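Local atomic coordinates of MutT/nudix family protein (Enterococcus faecalis, PDB entry 2FML), a protein that is of uncharacterised function but, as a MutT/Nudix-family member with a predicted winged-helix DNA-binding region, probably handles nucleoside-diphosphate-type ligands. Residues K37-V42 / G76-R81; G65-N70 / D116-G121; S84-V89 / I101-I106; L109-R114 / V124-L129. One frame throughout, in Å; residues are numbered along the deposited sequence.

Interaction 1. Residues K37-V42 / G76-R81; sequences KPSLTV and GGFVNR
T41 and F78 face each other as an antiparallel non-hydrogen-bonded pair, and the F78 ring stands beside T41, on the face of the strands that carries S39. With CG anti to its own carbonyl carbon (chi1 -74°), F78 runs from CB alongside T41. T41 CG2 lies over the centre of one ring face, 3.9 Å from the centroid, a CH-pi contact. Farther out, CE1 meets S39 CB at 3.3 Å, at the ring edge, and across the ring CE2 packs on R120 NH1. Small S39 leaves room for the aromatic edge, while T41 offers its methyl. On the other side of the strands V79 CG1 touches V42 CG1 at 3.6 Å and L40 CG at 3.8 Å, beneath helix 85-97. Three backbone bonds fasten the strands: V42 N to G77 O and G77 N to V42 O, each 2.9 Å, and V79 N to L40 O. Lacking a side chain, G76 brings CA within 3.0 Å of V42 O, a CA-H...O contact. G77 begins the Nudix box sequence. Backbone thus pairs with backbone in these three bonds and T125 of strand 123-131 satisfies T41 OG1, while the other groups named pack by apolar and CH-pi contact.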
loop_
_atom_site.group_PDB
_atom_site.type_symbol
_atom_site.label_atom_id
_atom_site.label_comp_id
_atom_site.label_asym_id
_atom_site.label_seq_id
_atom_site.Cartn_x
_atom_site.Cartn_y
_atom_site.Cartn_z
ATOM N N LYS A 37 12.050 -1.610 -17.816
ATOM C CA LYS A 37 11.659 -0.986 -16.558
ATOM C C LYS A 37 10.351 -0.176 -16.801
ATOM O O LYS A 37 10.076 0.297 -17.975
ATOM C CB LYS A 37 12.806 -0.093 -16.088
ATOM C CG LYS A 37 14.112 -0.825 -15.681
ATOM C CD LYS A 37 15.356 0.157 -15.461
ATOM C CE LYS A 37 16.689 -0.592 -14.991
ATOM N NZ LYS A 37 17.965 0.183 -14.622
ATOM N N PRO A 38 9.500 -0.039 -15.747
ATOM C CA PRO A 38 8.347 0.841 -15.964
ATOM C C PRO A 38 8.675 2.317 -15.727
ATOM O O PRO A 38 9.697 2.636 -15.065
ATOM C CB PRO A 38 7.349 0.352 -14.918
ATOM C CG PRO A 38 8.240 -0.128 -13.749
ATOM C CD PRO A 38 9.504 -0.633 -14.379
ATOM N N SER A 39 7.825 3.219 -16.266
ATOM C CA SER A 39 7.723 4.576 -15.730
ATOM C C SER A 39 6.960 4.497 -14.433
ATOM O O SER A 39 6.031 3.663 -14.236
ATOM C CB SER A 39 7.075 5.555 -16.709
ATOM O OG SER A 39 7.825 5.563 -17.915
ATOM N N LEU A 40 7.384 5.329 -13.500
ATOM C CA LEU A 40 6.802 5.381 -12.172
ATOM C C LEU A 40 6.066 6.705 -11.989
ATOM O O LEU A 40 6.637 7.781 -12.138
ATOM C CB LEU A 40 7.890 5.265 -11.075
ATOM C CG LEU A 40 7.317 5.137 -9.597
ATOM C CD1 LEU A 40 6.650 3.778 -9.540
ATOM C CD2 LEU A 40 8.448 5.211 -8.595
ATOM N N THR A 41 4.787 6.620 -11.629
ATOM C CA THR A 41 4.028 7.823 -11.402
ATOM C C THR A 41 3.377 7.745 -10.031
ATOM O O THR A 41 3.505 6.722 -9.308
ATOM C CB THR A 41 2.899 8.042 -12.475
ATOM O OG1 THR A 41 2.041 6.918 -12.482
ATOM C CG2 THR A 41 3.418 8.232 -13.874
ATOM N N VAL A 42 2.786 8.891 -9.647
ATOM C CA VAL A 42 2.065 9.079 -8.401
ATOM C C VAL A 42 0.755 9.745 -8.810
ATOM O O VAL A 42 0.729 10.518 -9.751
ATOM C CB VAL A 42 2.844 10.007 -7.351
ATOM C CG1 VAL A 42 3.982 9.277 -6.741
ATOM C CG2 VAL A 42 3.334 11.323 -7.999
ATOM N N GLY A 76 -1.446 14.081 -10.904
ATOM C CA GLY A 76 -0.329 13.175 -10.608
ATOM C C GLY A 76 0.745 13.318 -11.667
ATOM O O GLY A 76 0.636 14.149 -12.543
ATOM N N GLY A 77 1.779 12.504 -11.620
ATOM C CA GLY A 77 2.847 12.686 -12.570
ATOM C C GLY A 77 3.993 11.774 -12.289
ATOM O O GLY A 77 3.907 10.899 -11.440
ATOM N N PHE A 78 5.057 11.984 -13.030
ATOM C CA PHE A 78 6.238 11.135 -13.035
ATOM C C PHE A 78 7.123 11.394 -11.821
ATOM O O PHE A 78 7.412 12.518 -11.477
ATOM C CB PHE A 78 6.999 11.326 -14.371
ATOM C CG PHE A 78 6.297 10.671 -15.516
ATOM C CD1 PHE A 78 6.564 9.331 -15.849
ATOM C CD2 PHE A 78 5.302 11.341 -16.226
ATOM C CE1 PHE A 78 5.862 8.640 -16.906
ATOM C CE2 PHE A 78 4.590 10.674 -17.287
ATOM C CZ PHE A 78 4.885 9.298 -17.611
ATOM N N VAL A 79 7.532 10.325 -11.156
ATOM C CA VAL A 79 8.531 10.500 -10.135
ATOM C C VAL A 79 9.927 10.598 -10.723
ATOM O O VAL A 79 10.290 9.808 -11.592
ATOM C CB VAL A 79 8.401 9.580 -8.859
ATOM C CG1 VAL A 79 7.023 8.832 -8.657
ATOM C CG2 VAL A 79 9.677 8.860 -8.472
ATOM N N ASN A 80 10.703 11.538 -10.194
ATOM C CA ASN A 80 12.088 11.748 -10.586
ATOM C C ASN A 80 13.006 10.803 -9.779
ATOM O O ASN A 80 12.746 10.544 -8.575
ATOM C CB ASN A 80 12.478 13.195 -10.213
ATOM C CG ASN A 80 11.731 14.278 -11.042
ATOM O OD1 ASN A 80 11.689 15.435 -10.614
ATOM N ND2 ASN A 80 11.222 13.936 -12.215
ATOM N N ARG A 81 14.088 10.338 -10.425
ATOM C CA ARG A 81 15.104 9.467 -9.777
ATOM C C ARG A 81 15.598 9.862 -8.344
ATOM O O ARG A 81 15.852 8.993 -7.499
ATOM C CB ARG A 81 16.326 9.267 -10.704
ATOM C CG ARG A 81 17.177 8.042 -10.332
ATOM C CD ARG A 81 18.275 8.509 -9.472
ATOM N NE ARG A 81 19.150 7.448 -8.989
ATOM C CZ ARG A 81 18.972 6.716 -7.893
ATOM N NH1 ARG A 81 17.886 6.841 -7.095
ATOM N NH2 ARG A 81 19.908 5.823 -7.619
#

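Interaction 2. Residues G65-N70 / D116-G121; sequences GHPFRN and DRDPRG
Two torsions lay R120 against P67: CG stands anti to the carbonyl carbon (chi1 -76°), and a kink at chi3 (-60°) swings the guanidinium over the proline ring. P67 CD sits 3.4 Å above the guanidinium plane, displaced toward its rim, while P67 CG approaches R120 NE at 3.5 Å. The cationic plane is thereby covered on one face by the CG-CD edge of the proline ring, and its own edge is left for an anion. D118 takes that edge in a bidentate, side-on salt bridge: R120 NE donates to OD1 at 2.8 Å and R120 NH2 to the syn lone pair of OD2 at 2.6 Å. The same OD1 accepts R120 N from its anti side, 3.0 Å away, which makes an Asx turn. Three bonds from one arginine therefore fix the rotation of the carboxylate; OD2 also bonds a glycerol, probably from the crystallisation liquor. The fixed phi of proline (-63°) suits P119 to position i+1 of the type I turn D118-G121, and its ring packs tightly on P67, whose CB lies 3.4 Å from P119 CG. F68 CE2 adds apolar cover at 3.7 Å from P119 CD. P67 follows a cis peptide bond, which proline readily accepts. The contact joins the loop between strands 55-63 and 72-78 to the loop between strands 106-112 and 123-131. R63 of the first strand holds P67 O, F184 packs on both loops just before helix 186-200, and F23 and Y27 from helix 20-27 of the second subunit press against P67 and R120.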
loop_
_atom_site.group_PDB
_atom_site.type_symbol
_atom_site.label_atom_id
_atom_site.label_comp_id
_atom_site.label_asym_id
_atom_site.label_seq_id
_atom_site.Cartn_x
_atom_site.Cartn_y
_atom_site.Cartn_z
ATOM N N GLY A 65 -3.113 17.523 -22.227
ATOM C CA GLY A 65 -2.307 16.776 -23.159
ATOM C C GLY A 65 -2.613 15.301 -23.109
ATOM O O GLY A 65 -3.232 14.794 -22.124
ATOM N N HIS A 66 -2.183 14.622 -24.175
ATOM C CA HIS A 66 -2.308 13.196 -24.295
ATOM C C HIS A 66 -1.410 12.440 -23.304
ATOM O O HIS A 66 -0.403 12.960 -22.872
ATOM C CB HIS A 66 -2.028 12.782 -25.743
ATOM C CG HIS A 66 -3.244 12.792 -26.610
ATOM N ND1 HIS A 66 -3.212 13.126 -27.948
ATOM C CD2 HIS A 66 -4.531 12.503 -26.325
ATOM C CE1 HIS A 66 -4.431 13.052 -28.443
ATOM N NE2 HIS A 66 -5.254 12.705 -27.471
ATOM N N PRO A 67 -1.745 11.177 -22.970
ATOM C CA PRO A 67 -2.936 10.401 -23.299
ATOM C C PRO A 67 -4.134 10.938 -22.521
ATOM O O PRO A 67 -3.953 11.647 -21.530
ATOM C CB PRO A 67 -2.555 8.970 -22.904
ATOM C CG PRO A 67 -1.399 9.094 -21.942
ATOM C CD PRO A 67 -0.742 10.405 -22.221
ATOM N N PHE A 68 -5.343 10.720 -23.036
ATOM C CA PHE A 68 -6.565 11.210 -22.418
ATOM C C PHE A 68 -6.631 12.682 -22.330
ATOM O O PHE A 68 -7.079 13.189 -21.295
ATOM C CB PHE A 68 -6.724 10.589 -20.997
ATOM C CG PHE A 68 -6.830 9.072 -21.028
ATOM C CD1 PHE A 68 -8.033 8.447 -21.435
ATOM C CD2 PHE A 68 -5.729 8.273 -20.723
ATOM C CE1 PHE A 68 -8.139 7.028 -21.482
ATOM C CE2 PHE A 68 -5.820 6.868 -20.779
ATOM C CZ PHE A 68 -7.022 6.255 -21.146
ATOM N N ARG A 69 -6.199 13.378 -23.400
ATOM C CA ARG A 69 -6.460 14.788 -23.557
ATOM C C ARG A 69 -7.935 15.141 -23.327
ATOM O O ARG A 69 -8.821 14.523 -23.900
ATOM C CB ARG A 69 -6.076 15.262 -24.957
ATOM C CG ARG A 69 -6.115 16.759 -25.160
ATOM C CD ARG A 69 -6.108 17.088 -26.665
ATOM N NE ARG A 69 -4.883 16.604 -27.279
ATOM C CZ ARG A 69 -4.679 16.338 -28.575
ATOM N NH1 ARG A 69 -5.642 16.428 -29.492
ATOM N NH2 ARG A 69 -3.464 15.912 -28.933
ATOM N N ASN A 70 -8.169 16.153 -22.491
ATOM C CA ASN A 70 -9.511 16.649 -22.227
ATOM C C ASN A 70 -10.373 15.781 -21.305
ATOM O O ASN A 70 -11.501 16.134 -20.970
ATOM C CB ASN A 70 -10.236 16.967 -23.561
ATOM C CG ASN A 70 -9.633 18.181 -24.285
ATOM O OD1 ASN A 70 -8.929 18.993 -23.694
ATOM N ND2 ASN A 70 -9.915 18.296 -25.581
ATOM N N ASP A 116 -1.552 -2.802 -18.740
ATOM C CA ASP A 116 -2.044 -1.906 -19.770
ATOM C C ASP A 116 -2.891 -0.745 -19.250
ATOM O O ASP A 116 -3.724 -0.213 -20.026
ATOM C CB ASP A 116 -2.902 -2.707 -20.769
ATOM C CG ASP A 116 -4.061 -3.434 -20.061
ATOM O OD1 ASP A 116 -4.164 -3.334 -18.788
ATOM O OD2 ASP A 116 -4.843 -4.110 -20.753
ATOM N N ARG A 117 -2.704 -0.348 -17.982
ATOM C CA ARG A 117 -3.410 0.791 -17.449
ATOM C C ARG A 117 -3.060 2.160 -18.138
ATOM O O ARG A 117 -3.849 3.080 -18.069
ATOM C CB ARG A 117 -3.156 0.914 -15.910
ATOM C CG ARG A 117 -1.687 1.125 -15.497
ATOM C CD ARG A 117 -1.609 1.234 -13.993
ATOM N NE ARG A 117 -2.260 2.473 -13.619
ATOM C CZ ARG A 117 -1.748 3.686 -13.825
ATOM N NH1 ARG A 117 -0.528 3.826 -14.366
ATOM N NH2 ARG A 117 -2.475 4.760 -13.546
ATOM N N ASP A 118 -1.879 2.282 -18.775
ATOM C CA ASP A 118 -1.492 3.555 -19.436
ATOM C C ASP A 118 -1.181 3.265 -20.900
ATOM O O ASP A 118 -0.351 2.420 -21.180
ATOM C CB ASP A 118 -0.267 4.164 -18.677
ATOM C CG ASP A 118 0.015 5.633 -19.011
ATOM O OD1 ASP A 118 0.077 6.030 -20.177
ATOM O OD2 ASP A 118 0.230 6.414 -18.083
ATOM N N PRO A 119 -1.824 3.971 -21.862
ATOM C CA PRO A 119 -1.439 3.693 -23.289
ATOM C C PRO A 119 0.048 4.027 -23.674
ATOM O O PRO A 119 0.499 3.634 -24.769
ATOM C CB PRO A 119 -2.398 4.559 -24.091
ATOM C CG PRO A 119 -2.725 5.611 -23.220
ATOM C CD PRO A 119 -2.808 5.055 -21.788
ATOM N N ARG A 120 0.806 4.711 -22.793
ATOM C CA ARG A 120 2.255 4.979 -23.061
ATOM C C ARG A 120 3.188 3.742 -22.947
ATOM O O ARG A 120 4.247 3.735 -23.505
ATOM C CB ARG A 120 2.779 6.122 -22.175
ATOM C CG ARG A 120 2.315 7.507 -22.681
ATOM C CD ARG A 120 2.476 8.601 -21.626
ATOM N NE ARG A 120 1.709 8.332 -20.437
ATOM C CZ ARG A 120 1.429 9.247 -19.514
ATOM N NH1 ARG A 120 1.895 10.451 -19.657
ATOM N NH2 ARG A 120 0.742 8.931 -18.437
ATOM N N GLY A 121 2.788 2.722 -22.180
ATOM C CA GLY A 121 3.465 1.441 -22.153
ATOM C C GLY A 121 3.384 0.964 -20.743
ATOM O O GLY A 121 2.367 1.051 -20.149
#

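Interaction 3. Residues S84-V89 / I101-I106; sequences STEDSV and ISQENI
The amide of Q103 reaches obliquely across to the flank of E86, its plane turned only 24° from the E86 carboxylate. With CG anti to the backbone N (chi1 -165°), Q103 extends toward the helix, where OE1 lies 3.5 Å from E86 CB and NE2 lies 3.8 Å from E86 CG. It is thus the aliphatic part of the glutamate that is touched; the bend of E86 at chi2 carries its carboxylate away from the loop. D87 OD1 comes to 3.9 Å from Q103 OE1, with the two planes 56° apart. Polar residues suit this solvent-facing side, where Q103 and D87 are exposed. Helix 85-97 is the helix of the Nudix box, and its first turn is held by the N-cap S84, whose OG accepts from D87 N at 3.2 Å. The partner segment includes the 3-10 turn 103-105, which precedes strand 106-112; there N105 ND2 bonds S102 OG at 2.9 Å. Deeper in, V89 and I106 meet tip to tip, CG1 to CD1 at 3.8 Å. The CD1 end of I106 supplies the reach to the shorter V89, and both side chains also lie against the Y128 ring, whose hydroxyl is hydrogen-bonded to T85, one turn earlier in the helix.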
loop_
_atom_site.group_PDB
_atom_site.type_symbol
_atom_site.label_atom_id
_atom_site.label_comp_id
_atom_site.label_asym_id
_atom_site.label_seq_id
_atom_site.Cartn_x
_atom_site.Cartn_y
_atom_site.Cartn_z
ATOM N N SER A 84 11.490 10.273 -3.468
ATOM C CA SER A 84 10.616 9.165 -3.079
ATOM C C SER A 84 9.296 9.528 -3.691
ATOM O O SER A 84 9.114 10.682 -4.126
ATOM C CB SER A 84 10.501 9.102 -1.564
ATOM O OG SER A 84 9.961 10.319 -1.136
ATOM N N THR A 85 8.376 8.552 -3.717
ATOM C CA THR A 85 7.040 8.796 -4.191
ATOM C C THR A 85 6.303 9.817 -3.335
ATOM O O THR A 85 5.520 10.595 -3.882
ATOM C CB THR A 85 6.188 7.511 -4.364
ATOM O OG1 THR A 85 6.036 6.833 -3.110
ATOM C CG2 THR A 85 6.775 6.575 -5.445
ATOM N N GLU A 86 6.477 9.752 -2.012
ATOM C CA GLU A 86 5.987 10.763 -1.085
ATOM C C GLU A 86 6.378 12.237 -1.494
ATOM O O GLU A 86 5.513 13.119 -1.613
ATOM C CB GLU A 86 6.520 10.489 0.334
ATOM C CG GLU A 86 5.896 9.337 1.039
ATOM C CD GLU A 86 6.587 7.979 0.745
ATOM O OE1 GLU A 86 7.546 7.910 -0.071
ATOM O OE2 GLU A 86 6.164 6.967 1.369
ATOM N N ASP A 87 7.663 12.488 -1.686
ATOM C CA ASP A 87 8.187 13.780 -2.164
ATOM C C ASP A 87 7.512 14.166 -3.494
ATOM O O ASP A 87 7.077 15.307 -3.704
ATOM C CB ASP A 87 9.672 13.601 -2.488
ATOM C CG ASP A 87 10.545 13.521 -1.260
ATOM O OD1 ASP A 87 10.073 13.884 -0.150
ATOM O OD2 ASP A 87 11.743 13.135 -1.432
ATOM N N SER A 88 7.453 13.183 -4.384
ATOM C CA SER A 88 6.996 13.409 -5.740
ATOM C C SER A 88 5.477 13.801 -5.756
ATOM O O SER A 88 5.043 14.740 -6.485
ATOM C CB SER A 88 7.314 12.138 -6.590
ATOM O OG SER A 88 6.961 12.334 -7.957
ATOM N N VAL A 89 4.674 13.104 -4.960
ATOM C CA VAL A 89 3.212 13.365 -4.995
ATOM C C VAL A 89 2.878 14.747 -4.431
ATOM O O VAL A 89 1.965 15.423 -4.921
ATOM C CB VAL A 89 2.342 12.222 -4.369
ATOM C CG1 VAL A 89 2.376 12.243 -2.811
ATOM C CG2 VAL A 89 0.909 12.301 -4.939
ATOM N N ILE A 101 0.231 20.490 0.833
ATOM C CA ILE A 101 0.020 19.518 1.923
ATOM C C ILE A 101 1.391 19.118 2.479
ATOM O O ILE A 101 2.368 19.158 1.740
ATOM C CB ILE A 101 -0.692 18.238 1.446
ATOM C CG1 ILE A 101 -0.402 17.961 -0.012
ATOM C CG2 ILE A 101 -2.185 18.391 1.460
ATOM C CD1 ILE A 101 -1.510 17.232 -0.637
ATOM N N SER A 102 1.466 18.729 3.754
ATOM C CA SER A 102 2.693 18.149 4.341
ATOM C C SER A 102 2.639 16.618 4.382
ATOM O O SER A 102 1.555 16.028 4.287
ATOM C CB SER A 102 2.944 18.712 5.747
ATOM O OG SER A 102 1.978 18.185 6.642
ATOM N N GLN A 103 3.807 15.983 4.504
ATOM C CA GLN A 103 3.930 14.517 4.439
ATOM C C GLN A 103 3.110 13.802 5.478
ATOM O O GLN A 103 2.539 12.743 5.197
ATOM C CB GLN A 103 5.387 14.056 4.606
ATOM C CG GLN A 103 5.603 12.570 4.179
ATOM C CD GLN A 103 6.966 12.309 3.458
ATOM O OE1 GLN A 103 7.381 13.058 2.542
ATOM N NE2 GLN A 103 7.642 11.217 3.865
ATOM N N GLU A 104 3.077 14.391 6.680
ATOM C CA GLU A 104 2.456 13.823 7.845
ATOM C C GLU A 104 0.966 13.711 7.590
ATOM O O GLU A 104 0.300 12.926 8.255
ATOM C CB GLU A 104 2.723 14.687 9.092
ATOM C CG GLU A 104 3.806 15.780 8.955
ATOM C CD GLU A 104 5.266 15.276 9.132
ATOM O OE1 GLU A 104 5.881 15.536 10.217
ATOM O OE2 GLU A 104 5.812 14.652 8.177
ATOM N N ASN A 105 0.457 14.472 6.614
ATOM C CA ASN A 105 -0.987 14.502 6.268
ATOM C C ASN A 105 -1.477 13.728 5.014
ATOM O O ASN A 105 -2.658 13.781 4.609
ATOM C CB ASN A 105 -1.457 15.938 6.251
ATOM C CG ASN A 105 -1.425 16.558 7.641
ATOM O OD1 ASN A 105 -2.407 16.487 8.373
ATOM N ND2 ASN A 105 -0.276 17.093 8.035
ATOM N N ILE A 106 -0.568 12.969 4.425
ATOM C CA ILE A 106 -0.929 12.101 3.336
ATOM C C ILE A 106 -0.798 10.648 3.799
ATOM O O ILE A 106 -0.011 10.359 4.696
ATOM C CB ILE A 106 -0.111 12.389 2.049
ATOM C CG1 ILE A 106 1.387 12.078 2.268
ATOM C CG2 ILE A 106 -0.367 13.805 1.635
ATOM C CD1 ILE A 106 2.289 12.096 0.954
#

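Interaction 4. Residues L109-R114 / V124-L129; sequences LHSFSR and VTVSYL
H110 O is gripped twice by one residue, S127: the backbone N donates at 2.8 Å, and OG donates at 2.7 Å. The hydroxyl arrives well off the line of the carbonyl (C=O...donor angle 131°), leaving room for the straighter backbone bond. Serine suits the place because its OG, lying between the backbone N and the carbonyl carbon (chi1 69°), is short enough to turn back onto the neighbouring strand. S127 O in turn accepts L109 N at 2.7 Å, so L109 and H110 both face S127 and form a classic beta bulge. Beyond it the pairing is regular: F112 N meets T125 O at 3.0 Å, and T125 N meets F112 O at the same distance. F112 and T125 run side by side, with F112 CB 3.8 Å from T125 CG2. The phenyl ring is further framed by H110, whose CD2 lies over the centre of one face, and by S127 OG, which stands in plane at the edge, 3.5 Å from CE2. F112 and S127 pack on I189 of helix 186-200. On the other face V126 meets T85 of helix 85-97, and S111 OG sits 3.8 Å from V126 CG2 while bonding S111 OG of the second subunit. T125 OG1 is held by D43 of strand 39-50. The whole is an antiparallel beta hairpin, set in the mixed sheet that Nudix proteins sandwich between helices, here also at the subunit interface.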
loop_
_atom_site.group_PDB
_atom_site.type_symbol
_atom_site.label_atom_id
_atom_site.label_comp_id
_atom_site.label_asym_id
_atom_site.label_seq_id
_atom_site.Cartn_x
_atom_site.Cartn_y
_atom_site.Cartn_z
ATOM N N LEU A 109 -2.060 5.012 -0.617
ATOM C CA LEU A 109 -3.333 4.327 -0.710
ATOM C C LEU A 109 -3.137 2.897 -1.302
ATOM O O LEU A 109 -3.499 1.877 -0.679
ATOM C CB LEU A 109 -4.322 5.183 -1.527
ATOM C CG LEU A 109 -5.649 4.579 -2.032
ATOM C CD1 LEU A 109 -6.556 4.140 -0.904
ATOM C CD2 LEU A 109 -6.351 5.554 -2.983
ATOM N N HIS A 110 -2.580 2.837 -2.510
ATOM C CA HIS A 110 -2.465 1.609 -3.242
ATOM C C HIS A 110 -1.598 1.867 -4.499
ATOM O O HIS A 110 -1.601 3.001 -5.046
ATOM C CB HIS A 110 -3.847 1.081 -3.617
ATOM C CG HIS A 110 -3.815 -0.265 -4.271
ATOM N ND1 HIS A 110 -3.807 -1.461 -3.563
ATOM C CD2 HIS A 110 -3.805 -0.606 -5.581
ATOM C CE1 HIS A 110 -3.785 -2.473 -4.421
ATOM N NE2 HIS A 110 -3.778 -1.975 -5.651
ATOM N N SER A 111 -0.843 0.842 -4.933
ATOM C CA SER A 111 -0.109 0.910 -6.175
ATOM C C SER A 111 -0.834 0.073 -7.209
ATOM O O SER A 111 -1.100 -1.091 -6.969
ATOM C CB SER A 111 1.322 0.429 -6.065
ATOM O OG SER A 111 1.820 0.954 -4.869
ATOM N N PHE A 112 -1.023 0.696 -8.376
ATOM C CA PHE A 112 -1.692 0.135 -9.535
ATOM C C PHE A 112 -0.713 -0.141 -10.625
ATOM O O PHE A 112 0.090 0.733 -10.985
ATOM C CB PHE A 112 -2.728 1.157 -9.985
ATOM C CG PHE A 112 -3.839 1.319 -8.980
ATOM C CD1 PHE A 112 -4.985 0.530 -9.059
ATOM C CD2 PHE A 112 -3.735 2.295 -7.994
ATOM C CE1 PHE A 112 -5.996 0.686 -8.105
ATOM C CE2 PHE A 112 -4.724 2.447 -7.062
ATOM C CZ PHE A 112 -5.830 1.641 -7.090
ATOM N N SER A 113 -0.736 -1.388 -11.095
ATOM C CA SER A 113 0.291 -1.915 -11.915
ATOM C C SER A 113 -0.213 -2.794 -13.041
ATOM O O SER A 113 0.582 -3.501 -13.683
ATOM C CB SER A 113 1.248 -2.710 -11.069
ATOM O OG SER A 113 0.568 -3.823 -10.447
ATOM N N ARG A 114 -1.499 -2.755 -13.283
ATOM C CA ARG A 114 -2.059 -3.534 -14.365
ATOM C C ARG A 114 -1.277 -3.169 -15.650
ATOM O O ARG A 114 -1.031 -1.997 -15.902
ATOM C CB ARG A 114 -3.531 -3.160 -14.535
ATOM C CG ARG A 114 -4.011 -3.493 -15.907
ATOM C CD ARG A 114 -5.568 -3.684 -15.845
ATOM N NE ARG A 114 -6.249 -2.405 -15.563
ATOM C CZ ARG A 114 -6.495 -1.501 -16.494
ATOM N NH1 ARG A 114 -6.113 -1.713 -17.776
ATOM N NH2 ARG A 114 -7.160 -0.440 -16.153
ATOM N N VAL A 124 3.594 2.433 -13.817
ATOM C CA VAL A 124 3.067 1.999 -12.500
ATOM C C VAL A 124 2.868 3.256 -11.640
ATOM O O VAL A 124 3.704 4.147 -11.596
ATOM C CB VAL A 124 4.027 0.940 -11.799
ATOM C CG1 VAL A 124 3.530 0.486 -10.328
ATOM C CG2 VAL A 124 4.135 -0.276 -12.686
ATOM N N THR A 125 1.738 3.295 -10.947
ATOM C CA THR A 125 1.434 4.418 -10.145
ATOM C C THR A 125 1.299 4.075 -8.637
ATOM O O THR A 125 0.784 3.067 -8.267
ATOM C CB THR A 125 0.238 5.145 -10.757
ATOM O OG1 THR A 125 0.283 6.523 -10.391
ATOM C CG2 THR A 125 -1.131 4.539 -10.297
ATOM N N VAL A 126 1.818 4.923 -7.780
ATOM C CA VAL A 126 1.609 4.794 -6.392
ATOM C C VAL A 126 0.601 5.894 -6.082
ATOM O O VAL A 126 0.860 7.068 -6.252
ATOM C CB VAL A 126 2.896 4.950 -5.604
ATOM C CG1 VAL A 126 2.636 4.837 -4.151
ATOM C CG2 VAL A 126 3.893 3.960 -6.054
ATOM N N SER A 127 -0.589 5.501 -5.729
ATOM C CA SER A 127 -1.572 6.501 -5.360
ATOM C C SER A 127 -1.544 6.837 -3.834
ATOM O O SER A 127 -1.180 6.027 -3.011
ATOM C CB SER A 127 -2.978 6.082 -5.825
ATOM O OG SER A 127 -3.453 4.971 -5.075
ATOM N N TYR A 128 -1.952 8.060 -3.542
ATOM C CA TYR A 128 -2.062 8.615 -2.211
ATOM C C TYR A 128 -3.448 9.219 -1.964
ATOM O O TYR A 128 -4.130 9.597 -2.893
ATOM C CB TYR A 128 -0.975 9.685 -1.992
ATOM C CG TYR A 128 0.393 9.098 -1.832
ATOM C CD1 TYR A 128 0.973 9.000 -0.575
ATOM C CD2 TYR A 128 1.155 8.700 -2.982
ATOM C CE1 TYR A 128 2.283 8.509 -0.430
ATOM C CE2 TYR A 128 2.430 8.225 -2.866
ATOM C CZ TYR A 128 2.972 8.082 -1.594
ATOM O OH TYR A 128 4.202 7.552 -1.484
ATOM N N LEU A 129 -3.783 9.347 -0.683
ATOM C CA LEU A 129 -5.052 9.872 -0.175
ATOM C C LEU A 129 -4.720 10.966 0.863
ATOM O O LEU A 129 -3.815 10.813 1.675
ATOM C CB LEU A 129 -5.815 8.742 0.519
ATOM C CG LEU A 129 -7.108 8.995 1.292
ATOM C CD1 LEU A 129 -8.108 9.858 0.435
ATOM C CD2 LEU A 129 -7.737 7.632 1.620
#

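Strand 39-50 is the first strand of the sheet, and interaction 1 closes a loop by pairing it with strand 72-78, with strand 55-63 between them in sequence. Interaction 2 starts inside that loop, at 65-70, and ends at 116-121, so it crosses interaction 1; it also crosses interaction 4, whose hairpin turn holds 116-121. Interaction 3 falls wholly between the two segments of interaction 2 and joins the start of the Nudix helix, 85-97, to the lead-in of strand 106-112; V89 and I106 both also touch Y128 of the sheet. Interactions 1 and 4 share that sheet, where strands 39-50 and 123-131 are neighbours, while interaction 2 joins loops at one end. All four touch the second subunit.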